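Local coordinates for protein sulfate adenylyltransferase, adenylylsulfate kinase (Thiobacillus denitrificans, PDB 3CR8) that phosphorylates adenylyl sulfate with ATP to give 3'-phosphoadenylyl sulfate, as a hexameric APS kinase that also carries an ATP-sulfurylase-like domain lacking sulfurylase activity, at residues A[163-175]-A[186-199]. Sequence-based numbering, arbitrary orientation.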
# COMPACT_ATOMS: atom_id res chain seq x y z
N TRP A 163 26.16 24.57 -21.24
CA TRP A 163 26.48 23.32 -21.89
C TRP A 163 27.43 23.56 -23.05
O TRP A 163 27.43 24.64 -23.61
CB TRP A 163 25.21 22.71 -22.47
CG TRP A 163 24.29 22.06 -21.48
CD1 TRP A 163 24.21 22.29 -20.14
CD2 TRP A 163 23.30 21.09 -21.78
NE1 TRP A 163 23.24 21.51 -19.58
CE2 TRP A 163 22.66 20.76 -20.57
CE3 TRP A 163 22.90 20.46 -22.96
CZ2 TRP A 163 21.63 19.82 -20.49
CZ3 TRP A 163 21.86 19.53 -22.89
CH2 TRP A 163 21.23 19.22 -21.66
N ARG A 164 28.22 22.56 -23.42
CA ARG A 164 29.10 22.66 -24.60
C ARG A 164 28.99 21.45 -25.53
O ARG A 164 28.64 21.54 -26.70
CB ARG A 164 30.56 22.81 -24.17
CG ARG A 164 30.93 24.12 -23.48
CD ARG A 164 32.40 24.14 -23.07
NE ARG A 164 32.70 23.31 -21.90
CZ ARG A 164 33.91 22.84 -21.60
NH1 ARG A 164 34.94 23.11 -22.40
NH2 ARG A 164 34.12 22.10 -20.51
N ARG A 165 29.31 20.29 -24.97
CA ARG A 165 29.37 19.03 -25.69
C ARG A 165 28.06 18.29 -25.40
O ARG A 165 27.69 18.14 -24.22
CB ARG A 165 30.57 18.24 -25.14
CG ARG A 165 30.88 16.93 -25.78
CD ARG A 165 31.66 16.09 -24.79
NE ARG A 165 32.57 15.18 -25.45
CZ ARG A 165 33.84 15.46 -25.65
NH1 ARG A 165 34.31 16.63 -25.23
NH2 ARG A 165 34.62 14.58 -26.26
N ILE A 166 27.37 17.84 -26.45
CA ILE A 166 26.00 17.35 -26.34
C ILE A 166 25.71 16.17 -27.28
O ILE A 166 25.84 16.28 -28.50
CB ILE A 166 24.99 18.48 -26.63
CG1 ILE A 166 25.25 19.70 -25.73
CG2 ILE A 166 23.58 18.01 -26.45
CD1 ILE A 166 24.55 20.97 -26.18
N ILE A 167 25.31 15.04 -26.67
CA ILE A 167 24.73 13.93 -27.41
C ILE A 167 23.25 14.21 -27.65
O ILE A 167 22.52 14.61 -26.73
CB ILE A 167 24.80 12.63 -26.63
CG1 ILE A 167 26.06 12.57 -25.80
CG2 ILE A 167 24.69 11.41 -27.54
CD1 ILE A 167 26.24 11.23 -25.14
N ALA A 168 22.81 13.97 -28.88
CA ALA A 168 21.40 14.08 -29.22
C ALA A 168 20.84 12.71 -29.50
O ALA A 168 21.54 11.84 -30.02
CB ALA A 168 21.22 14.96 -30.42
N TRP A 169 19.57 12.53 -29.14
CA TRP A 169 18.84 11.31 -29.42
C TRP A 169 17.56 11.81 -30.09
O TRP A 169 16.74 12.50 -29.47
CB TRP A 169 18.56 10.56 -28.11
CG TRP A 169 17.65 9.40 -28.26
CD1 TRP A 169 16.29 9.42 -28.25
CD2 TRP A 169 18.04 8.04 -28.41
NE1 TRP A 169 15.80 8.14 -28.40
CE2 TRP A 169 16.86 7.28 -28.51
CE3 TRP A 169 19.26 7.40 -28.47
CZ2 TRP A 169 16.87 5.92 -28.67
CZ3 TRP A 169 19.27 6.03 -28.63
CH2 TRP A 169 18.09 5.31 -28.73
N GLN A 170 17.42 11.52 -31.38
CA GLN A 170 16.32 12.03 -32.16
C GLN A 170 15.20 11.03 -32.29
O GLN A 170 14.88 10.58 -33.38
CB GLN A 170 16.82 12.46 -33.53
CG GLN A 170 17.32 13.91 -33.56
CD GLN A 170 18.43 14.19 -34.59
OE1 GLN A 170 18.59 13.48 -35.58
NE2 GLN A 170 19.19 15.24 -34.35
N ALA A 171 14.58 10.69 -31.16
CA ALA A 171 13.63 9.58 -31.09
C ALA A 171 12.51 9.62 -32.12
O ALA A 171 12.02 10.69 -32.46
CB ALA A 171 13.05 9.49 -29.70
N ARG A 172 12.12 8.45 -32.59
CA ARG A 172 10.95 8.32 -33.45
C ARG A 172 9.89 7.44 -32.80
O ARG A 172 8.82 7.24 -33.37
CB ARG A 172 11.33 7.76 -34.82
CG ARG A 172 11.95 6.39 -34.75
CD ARG A 172 12.65 6.07 -36.06
NE ARG A 172 13.81 6.93 -36.27
CZ ARG A 172 15.06 6.58 -35.98
NH1 ARG A 172 15.34 5.36 -35.50
NH2 ARG A 172 16.05 7.44 -36.20
N GLN A 173 10.20 6.94 -31.60
CA GLN A 173 9.28 6.08 -30.86
C GLN A 173 9.62 6.08 -29.38
O GLN A 173 10.74 6.41 -29.00
CB GLN A 173 9.37 4.67 -31.39
CG GLN A 173 10.75 4.07 -31.28
CD GLN A 173 10.71 2.54 -31.25
OE1 GLN A 173 11.71 1.87 -31.54
NE2 GLN A 173 9.54 1.98 -30.90
N PRO A 174 8.66 5.69 -28.53
CA PRO A 174 8.83 5.85 -27.08
C PRO A 174 10.06 5.16 -26.58
O PRO A 174 10.55 4.22 -27.19
CB PRO A 174 7.60 5.19 -26.49
CG PRO A 174 6.62 5.20 -27.56
CD PRO A 174 7.39 5.05 -28.85
N MET A 175 10.53 5.64 -25.44
CA MET A 175 11.74 5.18 -24.81
C MET A 175 11.39 4.35 -23.58
O MET A 175 10.57 4.77 -22.76
CB MET A 175 12.58 6.40 -24.40
CG MET A 175 13.89 6.07 -23.73
SD MET A 175 14.96 7.50 -23.57
CE MET A 175 15.57 7.68 -25.24
N SER A 186 26.11 6.54 -22.38
CA SER A 186 26.76 7.19 -23.51
C SER A 186 27.15 8.59 -23.11
O SER A 186 28.24 9.05 -23.43
CB SER A 186 25.87 7.25 -24.75
OG SER A 186 25.51 5.97 -25.24
N ALA A 187 26.25 9.25 -22.38
CA ALA A 187 26.53 10.58 -21.83
C ALA A 187 27.68 10.61 -20.81
O ALA A 187 28.55 11.49 -20.90
CB ALA A 187 25.30 11.16 -21.25
N ILE A 188 27.71 9.68 -19.85
CA ILE A 188 28.84 9.67 -18.91
C ILE A 188 30.14 9.35 -19.65
O ILE A 188 31.19 9.93 -19.38
CB ILE A 188 28.66 8.74 -17.65
CG1 ILE A 188 28.90 7.28 -17.97
CG2 ILE A 188 27.31 8.92 -16.99
CD1 ILE A 188 28.09 6.35 -17.07
N GLU A 189 30.06 8.42 -20.59
CA GLU A 189 31.24 7.91 -21.28
C GLU A 189 31.89 8.96 -22.18
O GLU A 189 33.08 8.95 -22.36
CB GLU A 189 30.84 6.70 -22.12
CG GLU A 189 31.98 5.82 -22.59
CD GLU A 189 31.48 4.46 -23.08
OE1 GLU A 189 31.91 4.04 -24.18
OE2 GLU A 189 30.65 3.84 -22.37
N ASN A 190 31.08 9.83 -22.76
CA ASN A 190 31.57 10.86 -23.66
C ASN A 190 31.61 12.22 -22.98
O ASN A 190 31.79 13.24 -23.63
CB ASN A 190 30.71 10.94 -24.93
CG ASN A 190 30.86 9.72 -25.81
OD1 ASN A 190 31.66 9.72 -26.75
ND2 ASN A 190 30.10 8.66 -25.52
N GLU A 191 31.46 12.20 -21.66
CA GLU A 191 31.43 13.43 -20.88
C GLU A 191 30.55 14.49 -21.55
O GLU A 191 30.98 15.64 -21.78
CB GLU A 191 32.85 13.97 -20.66
CG GLU A 191 33.74 13.04 -19.81
CD GLU A 191 35.08 13.66 -19.48
OE1 GLU A 191 35.12 14.84 -19.07
OE2 GLU A 191 36.11 12.96 -19.63
N ALA A 192 29.32 14.07 -21.86
CA ALA A 192 28.38 14.90 -22.61
C ALA A 192 27.03 15.11 -21.90
O ALA A 192 26.59 14.26 -21.11
CB ALA A 192 28.16 14.31 -24.00
N ASN A 193 26.41 16.25 -22.19
CA ASN A 193 25.01 16.49 -21.84
C ASN A 193 24.10 15.79 -22.85
O ASN A 193 24.55 15.42 -23.93
CB ASN A 193 24.70 17.98 -21.78
CG ASN A 193 25.67 18.75 -20.88
OD1 ASN A 193 25.36 19.04 -19.73
ND2 ASN A 193 26.85 19.07 -21.41
N LEU A 194 22.84 15.57 -22.48
CA LEU A 194 21.96 14.76 -23.30
C LEU A 194 20.77 15.56 -23.72
O LEU A 194 20.14 16.23 -22.89
CB LEU A 194 21.48 13.53 -22.53
CG LEU A 194 20.47 12.66 -23.27
CD1 LEU A 194 21.13 12.03 -24.46
CD2 LEU A 194 19.88 11.61 -22.34
N LEU A 195 20.48 15.47 -25.03
CA LEU A 195 19.32 16.11 -25.64
C LEU A 195 18.33 15.05 -26.17
O LEU A 195 18.62 14.29 -27.11
CB LEU A 195 19.77 17.07 -26.75
CG LEU A 195 18.61 17.68 -27.56
CD1 LEU A 195 17.78 18.59 -26.66
CD2 LEU A 195 19.08 18.44 -28.76
N LEU A 196 17.16 14.98 -25.56
CA LEU A 196 16.10 14.12 -26.07
C LEU A 196 15.36 14.95 -27.09
O LEU A 196 14.74 15.99 -26.75
CB LEU A 196 15.17 13.71 -24.94
CG LEU A 196 15.89 12.97 -23.80
CD1 LEU A 196 14.99 12.77 -22.60
CD2 LEU A 196 16.42 11.63 -24.30
N HIS A 197 15.44 14.50 -28.34
CA HIS A 197 15.01 15.31 -29.49
C HIS A 197 14.07 14.51 -30.36
O HIS A 197 14.41 14.17 -31.46
CB HIS A 197 16.27 15.69 -30.28
CG HIS A 197 16.24 17.06 -30.89
ND1 HIS A 197 15.40 18.05 -30.46
CD2 HIS A 197 17.00 17.61 -31.87
CE1 HIS A 197 15.61 19.15 -31.17
NE2 HIS A 197 16.58 18.91 -32.03
N PRO A 198 12.87 14.18 -29.86
CA PRO A 198 11.96 13.29 -30.60
C PRO A 198 11.40 13.91 -31.89
O PRO A 198 10.90 15.05 -31.86
CB PRO A 198 10.80 13.06 -29.63
CG PRO A 198 11.23 13.59 -28.33
CD PRO A 198 12.26 14.64 -28.60
N GLN A 199 11.45 13.17 -33.00
CA GLN A 199 10.85 13.66 -34.24
C GLN A 199 9.34 13.87 -34.10
O GLN A 199 8.61 12.99 -33.63
CB GLN A 199 11.21 12.75 -35.41
CG GLN A 199 12.41 13.25 -36.16
CD GLN A 199 13.41 12.15 -36.48
OE1 GLN A 199 13.12 10.96 -36.32
NE2 GLN A 199 14.60 12.55 -36.94
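Trp163 and Asn193 both set CG anti to their own carbonyl carbon, beside the backbone N (chi1 -76° and -53°), and this lays the Asn193 side chain over one face of the indole. The ring and amide planes are stacked, 21° apart. Asn193 CB makes a CH-pi contact, 3.3 Å from the centroid of the Trp163 six-membered ring. The amide is held as well: Asn193 ND2 donates to Arg165 O over 3.1 Å, nearly straight, with the acceptor in the amide plane. Asn193 N reaches the same oxygen from the opposite face of the carbonyl plane. With an alanine at Trp163, the stacked face and the CH-pi contact go, and the Asn193 side chain is likely to be left beside a gap. Gln531 of a second subunit packs on the indole and bonds weakly to Asn193 OD1. The segments contain two neighbouring inner strands, 166-169 and 193-196, of a five-stranded parallel sheet, joined by helix 177-189 as a beta-alpha-beta unit in the ATP-sulfurylase-like part. Ile167 N donates to Asn193 O, Leu195 N to Ile167 O, and Trp169 N to Leu195 O. Past the strands, His197 N donates to Trp169 O and Gln199 N to Ala171 O. Ile167 CG1 packs on Ala192 CB in the loop after the helix, and Ile167 CD1 lies 4.0 Å from Ala187 CB on the helix. A Schellman motif with Glu191 as C-prime ends this helix. Asn190 ND2 donates a hydrogen bond back to Ser186 O (2.8 Å).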